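Local coordinates for protein PBP5 (Haemophilus influenzae, PDB 3A3J) that removes the C-terminal D-alanyl residue from cell-wall peptide precursors, acting as a serine D-alanyl-D-alanine carboxypeptidase of the penicillin-binding protein family, at residues Ile7-Tyr12 against Met230-Tyr235; Gly262-Glu267 against Ser277-Ala282; Phe79-Thr84 against Thr178-Lys183; Tyr17-Ile22 against Phe287-Lys292; Thr121-Val126 against Thr134-Pro139. All coordinates share one frame; numbering follows the deposited sequence.

Four of the five contacts involve the carboxypeptidase domain, and they sit at different distances from its active site. Interaction 5 comes nearest: its Pro139 side chain is about 7 Å from that of Lys39, assigned as the proton acceptor. Interaction 1 pairs strands of the central sheet, with Met230 about 11 Å from the side chain of Ser36. Interaction 3, on the outside of the helical part, is about 11 Å from Ser99 at its Phe79 side chain. Interaction 4 joins this domain to the C-terminal one and has its centre 24 Å from those of both interaction 1 and interaction 2. Interaction 2, wholly within the C-terminal domain, is far from interaction 3, their centres 58 Å apart.

Interaction 1: residues Ile7-Tyr12 against Met230-Tyr235; sequences ITAQTY and MGVPTY
A classic beta bulge, in which Gln10 and Thr11 both face Met230, marks where the start of strand 11-16 meets the end of strand 224-232. Thr11 and Met230 form a hydrogen-bonded antiparallel pair: Met230 N donates to Thr11 O at 2.8 Å, and Thr11 N answers to Met230 O at 3.2 Å. The extra residue turns a second N-H onto that carbonyl, Gln10 N lying 2.9 Å from Met230 O in a weak bond bent to 127°. Both strands belong to the five-stranded antiparallel sheet of the carboxypeptidase domain. Thr11 and Met230 run side by side on the face covered by helix 151-164, and Thr11 CG2, anti to the backbone N, rests 3.8 Å from Met230 SD. A branched residue suits the extended strand, while the flexible thioether also touches Ala151 and Met154. At Gly231 the chain turns a corner, a G1 beta bulge in which Gly231 and Val232 face Tyr211; its phi of 61° is easy for a residue without a side chain, and Gln10 CG lies 3.2 Å from Gly231 O. Past the corner Ala9 CB meets Val232 CG2 at 3.8 Å, and Thr8 CG2 reaches Pro233 CD at 3.5 Å. Gln10 OE1 is bonded by Gln32 NE2.

Interaction 2: residues Gly262-Glu267 against Ser277-Ala282; sequences GKEISE and SVKLGA
Backbone hydrogen bonds tie Ser266 to Leu280 and set the register of the hairpin of strands 264-271 and 277-281. Leu280 N reaches Ser266 O at 2.8 Å. Leu280 O takes Ile265 N at 2.8 Å and, weakly, Ser266 N; two residues facing one make a classic beta bulge. Nearer the open end Gly262 N bonds Ala282 O at 2.7 Å, and a water bridges the strands, donating to Lys263 O and accepting from Ala282 N. CA-H...O contacts fill in between, as from Lys279 CA to Ser266 O at 3.2 Å. Gly281, bare of side chain, brings its CA to 3.6 Å from Lys263 O.

Charged side chains gather on the face of Glu267 and Lys279. Lys279, repeatedly bent, crosses Glu264 at about a right angle, its CE 3.1 Å from Glu264 OE1. Its ammonium NZ makes a long salt bridge with Glu267 OE1 at 3.6 Å and lies 4.4 Å from Glu264 OE1. A flexible lysine suits a place beside one acid it bridges and another just beyond salt-bridge range. Such a pair of carboxylates would tend to stabilise the charged form of Lys279, and the lysine in turn would ease the proximity of the acids.

Interaction 3: residues Phe79-Thr84 against Thr178-Lys183; sequences FLDLNT and TFNKIK
Phe179 to Ile182 form a type I' beta turn, the tight tip of the hairpin of strands 176-179 and 182-185, and it leans on the irregular loop 79-84, which itself ends in a type II turn from Asp81 to Thr84. Phe179 N bonds Ile182 O at 2.8 Å and Ile182 N bonds Phe179 O at 2.9 Å, so the two turn residues, Asn180 and Lys181, are pushed out past the strand ends. Asn180 has positive phi, a conformation that asparagine accepts more readily than most residues.

Its side chain carries the polar part of the contact. With CG anti to the backbone N (chi1 -159°), the amide extends across to the loop, and ND2 donates to two oxygens: Phe79 O at 3.0 Å, nearly head-on to the carbonyl, and Asp81 OD2 at 2.9 Å. The carboxylate and amide planes stand 84° apart, and the nitrogen meets OD2 from above the carboxylate plane. The two N-H bonds of the amide diverge, one to each acceptor; both acceptors lie 27° out of the amide plane, and both bonds are bent.

Two apolar contacts accompany this fork. Leu80 CD2 packs against Phe179 CE2 at 3.7 Å, the two side chains crossing at about a right angle, while Leu80 N donates to Asp102 OD2 and its side chain also touches Leu91 of helix 88-98. Ile182 meets the Phe79 ring, again crossing at about a right angle, with Ile182 CG2 3.9 Å from Phe79 CE2. On the loop's own turn, Thr84 OG1 donates to Asp81 O at 2.8 Å.

Interaction 4: residues Tyr17-Ile22 against Phe287-Lys292; sequences YNSGAI and FITIPK
Asn18 CB lies over one face of the Phe287 ring, and Ser19 reaches past it to Thr289; together they join the carboxypeptidase domain to the strand 286-291 of the C-terminal domain. The methylene of Asn18 does the touching: its CB is 4.2 Å from the ring centroid and 18° off the normal, a CH-pi contact set toward the rim of the ring. Asn18 O is 3.4 Å from Phe287 CD2 of the same ring. A flat aromatic side chain suits this place because it can spread over a backbone turn.

Ser19 faces the same side of the strand, with its CB 3.3 Å from Phe287 O. Its OG sits between the backbone N and the carbonyl carbon (chi1 73°), and from there it does two jobs. It accepts from Ala21 N at 3.3 Å, nearly straight at 161°, which makes an ST turn, and it is hydrogen-bonded to Thr289 OG1 at 2.7 Å. Gly20, between them, takes a positive phi that suits a residue with no side chain. Ala21 CB then lies 4.2 Å from Thr289 CB, a small methyl where the loop comes near the strand.

Asp16 OD2 receives the backbone N-H groups of both Asn18 and Ser19, which steadies the start of this loop, and Thr289 OG1 is also bonded to Thr255 OG1 on the neighbouring strand 253-259. Three hydroxyls thus run in series from Ser19 through Thr289 to Thr255, with a single hydrogen bond between the two segments; the rest of their contact is van der Waals packing, including backbone oxygens against ring and methylene carbons.

Interaction 5: residues Thr121-Val126 against Thr134-Pro139; sequences TMNKYV and TNFTTP
Asn123 turns its CG away from its carbonyl carbon (chi1 -71°), which sends the amide off the side of helix 115-128 to the backbone of Phe136. Asn123 OD1 accepts from Phe136 N at 3.1 Å, in its plane and on a lone pair, and Asn123 ND2 donates to Phe136 O at 3.0 Å, also on a lone pair. One asparagine so mimics a strand neighbour, giving its amide to both polar atoms of the same residue, and its plane is only 9° from that of the Phe136 ring. This contact fixes the extended loop between helices 115-128 and 151-164 against the first helix. Met122, bent at chi3 (86°), lays its CE over one face of the Phe136 ring, 4.2 Å from the centroid; with SD oblique to the ring it is a Met-aromatic contact. The flexible thioether can also bring SD to 3.9 Å from Pro139 CA. Val126 CG2 meets Phe136 CE2 at 3.6 Å from one turn on, and its CG1 lies 3.4 Å from Thr134 O, a branched residue whose two methyls meet different partners. Thr134 OG1 is bonded to Asp153, and Pro139 O accepts from Thr42 OG1 on helix 38-51, which carries Lys39.

Interaction 1: residues Ile7-Tyr12 against Met230-Tyr235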
# COMPACT_ATOMS: atom_id res chain seq x y z
N ILE A 7 11.86 2.36 -18.72
CA ILE A 7 11.70 3.19 -17.51
C ILE A 7 13.08 3.55 -17.05
O ILE A 7 13.93 2.68 -16.96
CB ILE A 7 11.03 2.37 -16.44
CG1 ILE A 7 9.64 1.99 -16.95
CG2 ILE A 7 10.91 3.13 -15.10
CD1 ILE A 7 8.71 3.21 -17.10
N THR A 8 13.31 4.84 -16.81
CA THR A 8 14.59 5.30 -16.31
C THR A 8 14.57 5.25 -14.79
O THR A 8 14.09 6.20 -14.15
CB THR A 8 14.77 6.75 -16.75
OG1 THR A 8 15.26 6.75 -18.07
CG2 THR A 8 15.74 7.49 -15.91
N ALA A 9 15.02 4.16 -14.19
CA ALA A 9 15.00 4.07 -12.73
C ALA A 9 15.75 2.84 -12.33
O ALA A 9 15.74 1.86 -13.05
CB ALA A 9 13.60 3.97 -12.23
N GLN A 10 16.38 2.86 -11.17
CA GLN A 10 17.19 1.73 -10.77
C GLN A 10 16.29 0.57 -10.47
O GLN A 10 16.63 -0.57 -10.76
CB GLN A 10 18.03 2.09 -9.55
CG GLN A 10 19.10 3.15 -9.79
CD GLN A 10 20.16 3.13 -8.64
OE1 GLN A 10 19.99 2.46 -7.63
NE2 GLN A 10 21.23 3.88 -8.81
N THR A 11 15.09 0.85 -9.95
CA THR A 11 14.22 -0.18 -9.42
C THR A 11 12.84 0.40 -9.60
O THR A 11 12.71 1.61 -9.55
CB THR A 11 14.46 -0.25 -7.87
OG1 THR A 11 15.59 -1.07 -7.58
CG2 THR A 11 13.31 -0.66 -7.15
N TYR A 12 11.81 -0.45 -9.78
CA TYR A 12 10.45 -0.01 -9.82
C TYR A 12 9.46 -1.15 -9.82
O TYR A 12 9.78 -2.30 -10.13
CB TYR A 12 10.22 0.83 -11.09
CG TYR A 12 10.35 0.10 -12.44
CD1 TYR A 12 9.28 -0.62 -13.00
CD2 TYR A 12 11.50 0.18 -13.14
CE1 TYR A 12 9.41 -1.24 -14.27
CE2 TYR A 12 11.63 -0.38 -14.34
CZ TYR A 12 10.61 -1.09 -14.92
OH TYR A 12 10.87 -1.65 -16.15
N MET A 230 12.55 3.93 -7.91
CA MET A 230 13.58 4.24 -7.02
C MET A 230 14.81 4.50 -7.83
O MET A 230 14.96 3.91 -8.91
CB MET A 230 13.81 3.06 -6.03
CG MET A 230 12.72 2.99 -5.04
SD MET A 230 12.61 1.44 -4.08
CE MET A 230 12.06 2.19 -2.55
N GLY A 231 15.70 5.34 -7.31
CA GLY A 231 16.96 5.64 -7.97
C GLY A 231 16.74 6.27 -9.34
O GLY A 231 17.41 5.88 -10.27
N VAL A 232 15.80 7.23 -9.46
CA VAL A 232 15.63 8.02 -10.67
C VAL A 232 16.60 9.23 -10.65
O VAL A 232 16.72 9.91 -9.61
CB VAL A 232 14.18 8.52 -10.82
CG1 VAL A 232 13.96 9.16 -12.21
CG2 VAL A 232 13.20 7.37 -10.66
N PRO A 233 17.30 9.53 -11.80
CA PRO A 233 18.30 10.62 -11.75
C PRO A 233 17.75 12.03 -11.44
O PRO A 233 18.47 12.82 -10.85
CB PRO A 233 18.99 10.56 -13.14
CG PRO A 233 18.87 9.10 -13.51
CD PRO A 233 17.42 8.74 -13.05
N THR A 234 16.50 12.34 -11.77
CA THR A 234 16.08 13.73 -11.66
C THR A 234 14.73 13.78 -11.00
O THR A 234 13.94 12.83 -11.10
CB THR A 234 15.99 14.46 -13.08
OG1 THR A 234 14.85 13.95 -13.79
CG2 THR A 234 17.23 14.17 -13.92
N TYR A 235 14.45 14.85 -10.30
CA TYR A 235 13.18 14.90 -9.58
C TYR A 235 11.96 15.18 -10.46
O TYR A 235 10.82 14.86 -10.09
CB TYR A 235 13.22 15.92 -8.43
CG TYR A 235 13.22 17.37 -8.86
CD1 TYR A 235 12.03 18.00 -9.20
CD2 TYR A 235 14.40 18.10 -8.94
CE1 TYR A 235 12.01 19.33 -9.58
CE2 TYR A 235 14.38 19.46 -9.31
CZ TYR A 235 13.17 20.05 -9.62
OH TYR A 235 13.09 21.38 -9.97

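Interaction 2: residues Gly262-Glu267 against Ser277-Ala282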
# COMPACT_ATOMS: atom_id res chain seq x y z
N GLY A 262 -19.02 -14.06 0.69
CA GLY A 262 -20.28 -14.55 1.24
C GLY A 262 -21.22 -15.13 0.20
O GLY A 262 -22.17 -15.79 0.56
N LYS A 263 -20.98 -14.88 -1.08
CA LYS A 263 -21.87 -15.37 -2.12
C LYS A 263 -21.72 -16.90 -2.45
O LYS A 263 -20.61 -17.41 -2.63
CB LYS A 263 -21.64 -14.60 -3.40
CG LYS A 263 -22.76 -14.76 -4.37
CD LYS A 263 -22.24 -14.66 -5.79
CE LYS A 263 -23.38 -14.67 -6.77
NZ LYS A 263 -24.05 -13.36 -6.61
N GLU A 264 -22.84 -17.59 -2.58
CA GLU A 264 -22.82 -19.01 -2.92
C GLU A 264 -22.77 -19.10 -4.40
O GLU A 264 -23.68 -18.64 -5.05
CB GLU A 264 -24.07 -19.67 -2.39
CG GLU A 264 -24.04 -19.68 -0.90
CD GLU A 264 -25.33 -20.18 -0.29
OE1 GLU A 264 -26.31 -20.45 -1.07
OE2 GLU A 264 -25.35 -20.30 0.96
N ILE A 265 -21.70 -19.64 -4.95
CA ILE A 265 -21.60 -19.72 -6.38
C ILE A 265 -21.88 -21.14 -6.92
O ILE A 265 -21.93 -21.34 -8.12
CB ILE A 265 -20.19 -19.30 -6.85
CG1 ILE A 265 -19.18 -20.36 -6.52
CG2 ILE A 265 -19.72 -17.98 -6.20
CD1 ILE A 265 -17.80 -19.96 -6.94
N SER A 266 -22.03 -22.13 -6.07
CA SER A 266 -22.09 -23.48 -6.58
C SER A 266 -22.72 -24.38 -5.54
O SER A 266 -22.69 -24.07 -4.34
CB SER A 266 -20.67 -23.96 -6.83
OG SER A 266 -20.69 -25.20 -7.44
N GLU A 267 -23.24 -25.52 -5.98
CA GLU A 267 -23.73 -26.55 -5.05
C GLU A 267 -23.01 -27.85 -5.36
O GLU A 267 -22.86 -28.23 -6.54
CB GLU A 267 -25.23 -26.75 -5.15
CG GLU A 267 -25.85 -27.47 -3.94
CD GLU A 267 -27.28 -27.93 -4.21
OE1 GLU A 267 -28.09 -27.15 -4.76
OE2 GLU A 267 -27.60 -29.10 -3.90
N SER A 277 -26.19 -32.10 -0.19
CA SER A 277 -25.29 -31.21 -0.95
C SER A 277 -24.85 -30.06 -0.07
O SER A 277 -25.29 -29.93 1.07
CB SER A 277 -26.00 -30.65 -2.15
OG SER A 277 -27.03 -29.82 -1.66
N VAL A 278 -23.94 -29.24 -0.61
CA VAL A 278 -23.38 -28.09 0.13
C VAL A 278 -23.08 -26.99 -0.87
O VAL A 278 -22.79 -27.26 -2.06
CB VAL A 278 -22.19 -28.46 1.06
CG1 VAL A 278 -20.93 -28.72 0.32
CG2 VAL A 278 -21.96 -27.37 2.07
N LYS A 279 -23.22 -25.74 -0.40
CA LYS A 279 -22.97 -24.56 -1.20
C LYS A 279 -21.51 -24.24 -1.09
O LYS A 279 -20.92 -24.37 -0.02
CB LYS A 279 -23.83 -23.42 -0.67
CG LYS A 279 -25.29 -23.58 -1.05
CD LYS A 279 -25.43 -23.50 -2.59
CE LYS A 279 -26.72 -22.81 -3.06
NZ LYS A 279 -27.66 -23.82 -3.60
N LEU A 280 -20.91 -23.86 -2.20
CA LEU A 280 -19.52 -23.47 -2.25
C LEU A 280 -19.43 -21.99 -2.62
O LEU A 280 -20.33 -21.46 -3.27
CB LEU A 280 -18.78 -24.29 -3.33
CG LEU A 280 -18.86 -25.85 -3.15
CD1 LEU A 280 -18.12 -26.54 -4.25
CD2 LEU A 280 -18.41 -26.31 -1.73
N GLY A 281 -18.32 -21.35 -2.28
CA GLY A 281 -18.07 -19.95 -2.64
C GLY A 281 -16.81 -19.50 -1.97
O GLY A 281 -15.89 -20.33 -1.77
N ALA A 282 -16.77 -18.20 -1.60
CA ALA A 282 -15.62 -17.53 -0.93
C ALA A 282 -16.15 -16.52 0.10
O ALA A 282 -17.16 -15.84 -0.12
CB ALA A 282 -14.68 -16.85 -1.95
O HOH W 1 -18.28 -16.20 -3.37

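Interaction 3: residues Phe79-Thr84 against Thr178-Lys183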
# COMPACT_ATOMS: atom_id res chain seq x y z
N PHE A 79 8.67 23.25 10.56
CA PHE A 79 9.02 24.42 11.42
C PHE A 79 8.40 24.50 12.80
O PHE A 79 7.85 25.54 13.15
CB PHE A 79 8.92 25.77 10.67
CG PHE A 79 9.72 25.81 9.42
CD1 PHE A 79 11.03 26.26 9.43
CD2 PHE A 79 9.15 25.37 8.21
CE1 PHE A 79 11.78 26.26 8.25
CE2 PHE A 79 9.88 25.38 7.04
CZ PHE A 79 11.19 25.82 7.02
N LEU A 80 8.54 23.40 13.58
CA LEU A 80 8.01 23.33 14.98
C LEU A 80 8.92 24.16 15.88
O LEU A 80 10.14 23.93 15.89
CB LEU A 80 7.98 21.88 15.50
CG LEU A 80 7.09 20.91 14.71
CD1 LEU A 80 7.13 19.57 15.37
CD2 LEU A 80 5.63 21.39 14.57
N ASP A 81 8.34 25.11 16.60
CA ASP A 81 9.15 25.97 17.52
C ASP A 81 9.16 25.42 18.94
O ASP A 81 8.18 24.84 19.42
CB ASP A 81 8.61 27.39 17.55
CG ASP A 81 8.98 28.15 16.32
OD1 ASP A 81 10.04 27.83 15.72
OD2 ASP A 81 8.19 29.01 15.92
N LEU A 82 10.29 25.60 19.60
CA LEU A 82 10.52 25.11 20.94
C LEU A 82 9.45 25.66 21.86
O LEU A 82 9.03 26.79 21.74
CB LEU A 82 11.91 25.54 21.40
CG LEU A 82 12.43 24.95 22.72
CD1 LEU A 82 12.48 23.46 22.59
CD2 LEU A 82 13.82 25.47 23.08
N ASN A 83 8.93 24.82 22.72
CA ASN A 83 8.00 25.26 23.75
C ASN A 83 6.65 25.69 23.23
O ASN A 83 5.96 26.47 23.86
CB ASN A 83 8.63 26.37 24.63
CG ASN A 83 7.80 26.66 25.88
OD1 ASN A 83 7.32 25.73 26.55
ND2 ASN A 83 7.59 27.94 26.17
N THR A 84 6.22 25.17 22.08
CA THR A 84 4.86 25.36 21.69
C THR A 84 4.11 24.04 21.84
O THR A 84 4.68 22.99 22.07
CB THR A 84 4.80 25.80 20.25
OG1 THR A 84 5.42 24.78 19.44
CG2 THR A 84 5.63 27.15 20.08
N THR A 178 -0.11 24.80 5.40
CA THR A 178 0.43 25.98 6.00
C THR A 178 0.57 25.79 7.54
O THR A 178 -0.34 25.40 8.17
CB THR A 178 -0.50 27.17 5.63
OG1 THR A 178 -0.45 27.35 4.21
CG2 THR A 178 -0.10 28.49 6.34
N PHE A 179 1.70 26.13 8.12
CA PHE A 179 1.80 26.02 9.57
C PHE A 179 2.84 27.00 10.05
O PHE A 179 3.88 27.21 9.39
CB PHE A 179 2.21 24.57 10.00
CG PHE A 179 2.38 24.41 11.49
CD1 PHE A 179 1.29 24.21 12.30
CD2 PHE A 179 3.64 24.58 12.09
CE1 PHE A 179 1.43 24.14 13.72
CE2 PHE A 179 3.79 24.47 13.51
CZ PHE A 179 2.66 24.26 14.31
N ASN A 180 2.64 27.53 11.25
CA ASN A 180 3.59 28.51 11.74
C ASN A 180 3.89 29.53 10.65
O ASN A 180 5.03 29.87 10.39
CB ASN A 180 4.88 27.82 12.16
CG ASN A 180 5.70 28.70 13.13
OD1 ASN A 180 5.17 29.66 13.67
ND2 ASN A 180 6.99 28.40 13.30
N LYS A 181 2.84 29.99 9.97
CA LYS A 181 3.00 30.98 8.87
C LYS A 181 3.85 30.60 7.67
O LYS A 181 4.10 31.46 6.88
CB LYS A 181 3.62 32.31 9.38
CG LYS A 181 2.88 32.94 10.53
CD LYS A 181 3.65 34.09 11.21
CE LYS A 181 2.60 35.04 11.78
NZ LYS A 181 1.27 34.32 11.80
N ILE A 182 4.33 29.36 7.56
CA ILE A 182 5.06 28.90 6.41
C ILE A 182 4.09 27.95 5.61
O ILE A 182 3.42 27.08 6.18
CB ILE A 182 6.27 28.12 6.85
CG1 ILE A 182 7.02 28.88 7.96
CG2 ILE A 182 7.15 27.74 5.66
CD1 ILE A 182 8.06 29.79 7.47
N LYS A 183 3.99 28.21 4.30
CA LYS A 183 3.19 27.45 3.39
C LYS A 183 4.13 26.59 2.58
O LYS A 183 5.06 27.10 1.98
CB LYS A 183 2.44 28.40 2.47
CG LYS A 183 1.36 27.67 1.70
CD LYS A 183 0.79 28.51 0.60
CE LYS A 183 -0.66 28.19 0.53
NZ LYS A 183 -1.09 28.57 -0.84

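Interaction 4: residues Tyr17-Ile22 against Phe287-Lys292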
# COMPACT_ATOMS: atom_id res chain seq x y z
N TYR A 17 -3.85 -2.47 -7.23
CA TYR A 17 -4.15 -2.39 -5.79
C TYR A 17 -5.11 -3.53 -5.40
O TYR A 17 -5.09 -4.06 -4.29
CB TYR A 17 -4.83 -1.07 -5.52
CG TYR A 17 -5.55 -0.95 -4.18
CD1 TYR A 17 -4.83 -0.86 -2.94
CD2 TYR A 17 -6.94 -0.90 -4.13
CE1 TYR A 17 -5.50 -0.73 -1.70
CE2 TYR A 17 -7.62 -0.81 -2.91
CZ TYR A 17 -6.89 -0.70 -1.71
OH TYR A 17 -7.59 -0.58 -0.56
N ASN A 18 -6.00 -3.89 -6.33
CA ASN A 18 -7.14 -4.67 -5.89
C ASN A 18 -6.85 -6.13 -5.92
O ASN A 18 -7.38 -6.84 -5.12
CB ASN A 18 -8.36 -4.36 -6.69
CG ASN A 18 -9.06 -3.14 -6.20
OD1 ASN A 18 -9.12 -2.15 -6.89
ND2 ASN A 18 -9.64 -3.21 -5.05
N SER A 19 -5.93 -6.55 -6.75
CA SER A 19 -5.68 -7.96 -6.98
C SER A 19 -4.28 -8.31 -6.53
O SER A 19 -3.98 -9.50 -6.32
CB SER A 19 -5.81 -8.24 -8.48
OG SER A 19 -4.69 -7.71 -9.21
N GLY A 20 -3.41 -7.29 -6.42
CA GLY A 20 -2.07 -7.44 -5.87
C GLY A 20 -1.13 -7.90 -6.94
O GLY A 20 0.03 -8.17 -6.69
N ALA A 21 -1.60 -7.98 -8.18
CA ALA A 21 -0.70 -8.52 -9.23
C ALA A 21 0.36 -7.48 -9.67
O ALA A 21 0.06 -6.30 -9.84
CB ALA A 21 -1.52 -8.95 -10.45
N ILE A 22 1.58 -7.93 -9.87
CA ILE A 22 2.62 -7.05 -10.40
C ILE A 22 2.57 -7.00 -11.93
O ILE A 22 2.89 -7.98 -12.58
CB ILE A 22 3.96 -7.55 -9.96
CG1 ILE A 22 3.91 -7.83 -8.46
CG2 ILE A 22 5.04 -6.55 -10.29
CD1 ILE A 22 3.55 -6.60 -7.66
N PHE A 287 -10.14 -10.67 -7.03
CA PHE A 287 -10.01 -9.77 -8.19
C PHE A 287 -8.90 -10.29 -9.01
O PHE A 287 -7.92 -10.80 -8.46
CB PHE A 287 -9.66 -8.31 -7.81
CG PHE A 287 -10.71 -7.61 -6.97
CD1 PHE A 287 -11.72 -6.87 -7.58
CD2 PHE A 287 -10.64 -7.64 -5.58
CE1 PHE A 287 -12.66 -6.22 -6.84
CE2 PHE A 287 -11.60 -7.00 -4.84
CZ PHE A 287 -12.61 -6.29 -5.46
N ILE A 288 -9.01 -10.18 -10.32
CA ILE A 288 -7.88 -10.59 -11.10
C ILE A 288 -7.54 -9.50 -12.09
O ILE A 288 -8.36 -8.63 -12.39
CB ILE A 288 -8.08 -11.99 -11.79
CG1 ILE A 288 -9.17 -11.93 -12.86
CG2 ILE A 288 -8.37 -13.05 -10.73
CD1 ILE A 288 -9.00 -13.06 -13.95
N THR A 289 -6.32 -9.52 -12.56
CA THR A 289 -5.91 -8.56 -13.53
C THR A 289 -5.52 -9.27 -14.84
O THR A 289 -4.68 -10.15 -14.84
CB THR A 289 -4.71 -7.74 -12.96
OG1 THR A 289 -5.12 -7.07 -11.76
CG2 THR A 289 -4.16 -6.74 -14.01
N ILE A 290 -6.12 -8.85 -15.95
CA ILE A 290 -5.93 -9.49 -17.27
C ILE A 290 -5.67 -8.46 -18.36
O ILE A 290 -5.91 -7.29 -18.14
CB ILE A 290 -7.23 -10.23 -17.64
CG1 ILE A 290 -8.39 -9.20 -17.73
CG2 ILE A 290 -7.51 -11.35 -16.63
CD1 ILE A 290 -9.66 -9.57 -16.96
N PRO A 291 -5.18 -8.88 -19.55
CA PRO A 291 -5.09 -7.90 -20.63
C PRO A 291 -6.42 -7.24 -20.82
O PRO A 291 -7.46 -7.89 -20.63
CB PRO A 291 -4.68 -8.75 -21.84
CG PRO A 291 -3.81 -9.80 -21.21
CD PRO A 291 -4.51 -10.15 -19.90
N LYS A 292 -6.40 -5.94 -21.11
CA LYS A 292 -7.62 -5.17 -21.34
C LYS A 292 -8.44 -5.81 -22.47
O LYS A 292 -7.89 -6.42 -23.38
CB LYS A 292 -7.26 -3.75 -21.77
CG LYS A 292 -8.30 -2.70 -21.40
CD LYS A 292 -8.07 -1.45 -22.24
CE LYS A 292 -7.95 -0.20 -21.37
NZ LYS A 292 -9.23 0.12 -20.68

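Interaction 5: residues Thr121-Val126 against Thr134-Pro139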
# COMPACT_ATOMS: atom_id res chain seq x y z
N THR A 121 7.62 -0.38 16.69
CA THR A 121 6.29 -0.53 16.14
C THR A 121 6.26 -0.50 14.59
O THR A 121 5.47 -1.23 13.96
CB THR A 121 5.39 0.54 16.69
OG1 THR A 121 5.29 0.34 18.09
CG2 THR A 121 3.95 0.42 16.14
N MET A 122 7.14 0.30 14.00
CA MET A 122 7.26 0.41 12.58
C MET A 122 7.68 -0.96 12.13
O MET A 122 7.19 -1.46 11.11
CB MET A 122 8.36 1.45 12.14
CG MET A 122 7.97 2.93 12.38
SD MET A 122 9.43 3.96 12.05
CE MET A 122 9.29 4.22 10.24
N ASN A 123 8.62 -1.55 12.87
CA ASN A 123 9.18 -2.84 12.45
C ASN A 123 8.20 -3.97 12.79
O ASN A 123 8.17 -4.93 12.13
CB ASN A 123 10.56 -3.12 12.98
CG ASN A 123 11.62 -2.24 12.31
OD1 ASN A 123 11.53 -1.96 11.13
ND2 ASN A 123 12.65 -1.82 13.08
N LYS A 124 7.37 -3.76 13.80
CA LYS A 124 6.28 -4.69 14.05
C LYS A 124 5.54 -4.82 12.72
O LYS A 124 5.34 -5.93 12.24
CB LYS A 124 5.32 -4.20 15.16
CG LYS A 124 4.17 -5.19 15.49
CD LYS A 124 3.06 -4.66 16.45
CE LYS A 124 2.23 -3.56 15.88
NZ LYS A 124 1.32 -2.94 16.94
N TYR A 125 5.12 -3.68 12.12
CA TYR A 125 4.21 -3.72 10.96
C TYR A 125 4.93 -4.28 9.74
O TYR A 125 4.32 -4.83 8.84
CB TYR A 125 3.64 -2.36 10.70
CG TYR A 125 2.57 -1.96 11.68
CD1 TYR A 125 1.43 -2.75 11.89
CD2 TYR A 125 2.69 -0.81 12.43
CE1 TYR A 125 0.45 -2.38 12.76
CE2 TYR A 125 1.73 -0.46 13.32
CZ TYR A 125 0.63 -1.24 13.49
OH TYR A 125 -0.35 -0.83 14.37
N VAL A 126 6.22 -4.13 9.72
CA VAL A 126 7.04 -4.69 8.66
C VAL A 126 6.78 -6.23 8.64
O VAL A 126 6.68 -6.85 7.54
CB VAL A 126 8.56 -4.35 8.83
CG1 VAL A 126 9.45 -5.20 7.92
CG2 VAL A 126 8.87 -2.84 8.57
N THR A 134 12.60 -4.93 4.05
CA THR A 134 12.51 -3.67 4.71
C THR A 134 13.01 -3.67 6.15
O THR A 134 12.65 -4.57 6.92
CB THR A 134 11.06 -3.25 4.70
OG1 THR A 134 10.65 -3.19 3.33
CG2 THR A 134 10.89 -1.84 5.30
N ASN A 135 13.78 -2.64 6.55
CA ASN A 135 14.06 -2.45 7.98
C ASN A 135 14.22 -0.96 8.32
O ASN A 135 15.01 -0.27 7.71
CB ASN A 135 15.36 -3.17 8.40
CG ASN A 135 15.62 -3.05 9.88
OD1 ASN A 135 14.86 -3.57 10.66
ND2 ASN A 135 16.60 -2.28 10.27
N PHE A 136 13.51 -0.49 9.32
CA PHE A 136 13.58 0.92 9.69
C PHE A 136 14.44 1.12 10.93
O PHE A 136 14.40 0.31 11.88
CB PHE A 136 12.19 1.49 9.91
CG PHE A 136 11.32 1.42 8.70
CD1 PHE A 136 11.63 2.18 7.56
CD2 PHE A 136 10.23 0.56 8.65
CE1 PHE A 136 10.83 2.12 6.42
CE2 PHE A 136 9.44 0.49 7.46
CZ PHE A 136 9.74 1.26 6.38
N THR A 137 15.18 2.21 10.94
CA THR A 137 15.93 2.63 12.13
C THR A 137 15.50 4.02 12.62
O THR A 137 15.99 4.44 13.62
CB THR A 137 17.43 2.71 11.84
OG1 THR A 137 17.63 3.60 10.74
CG2 THR A 137 18.10 1.30 11.51
N THR A 138 14.56 4.72 11.95
CA THR A 138 14.22 6.11 12.24
C THR A 138 12.80 6.30 11.86
O THR A 138 12.27 5.53 11.06
CB THR A 138 15.02 7.11 11.33
OG1 THR A 138 14.66 6.90 9.94
CG2 THR A 138 16.55 6.97 11.51
N PRO A 139 12.17 7.35 12.39
CA PRO A 139 10.82 7.62 11.89
C PRO A 139 10.79 8.56 10.63
O PRO A 139 9.72 8.76 10.03
CB PRO A 139 10.15 8.28 13.08
CG PRO A 139 11.27 9.00 13.79
CD PRO A 139 12.56 8.28 13.48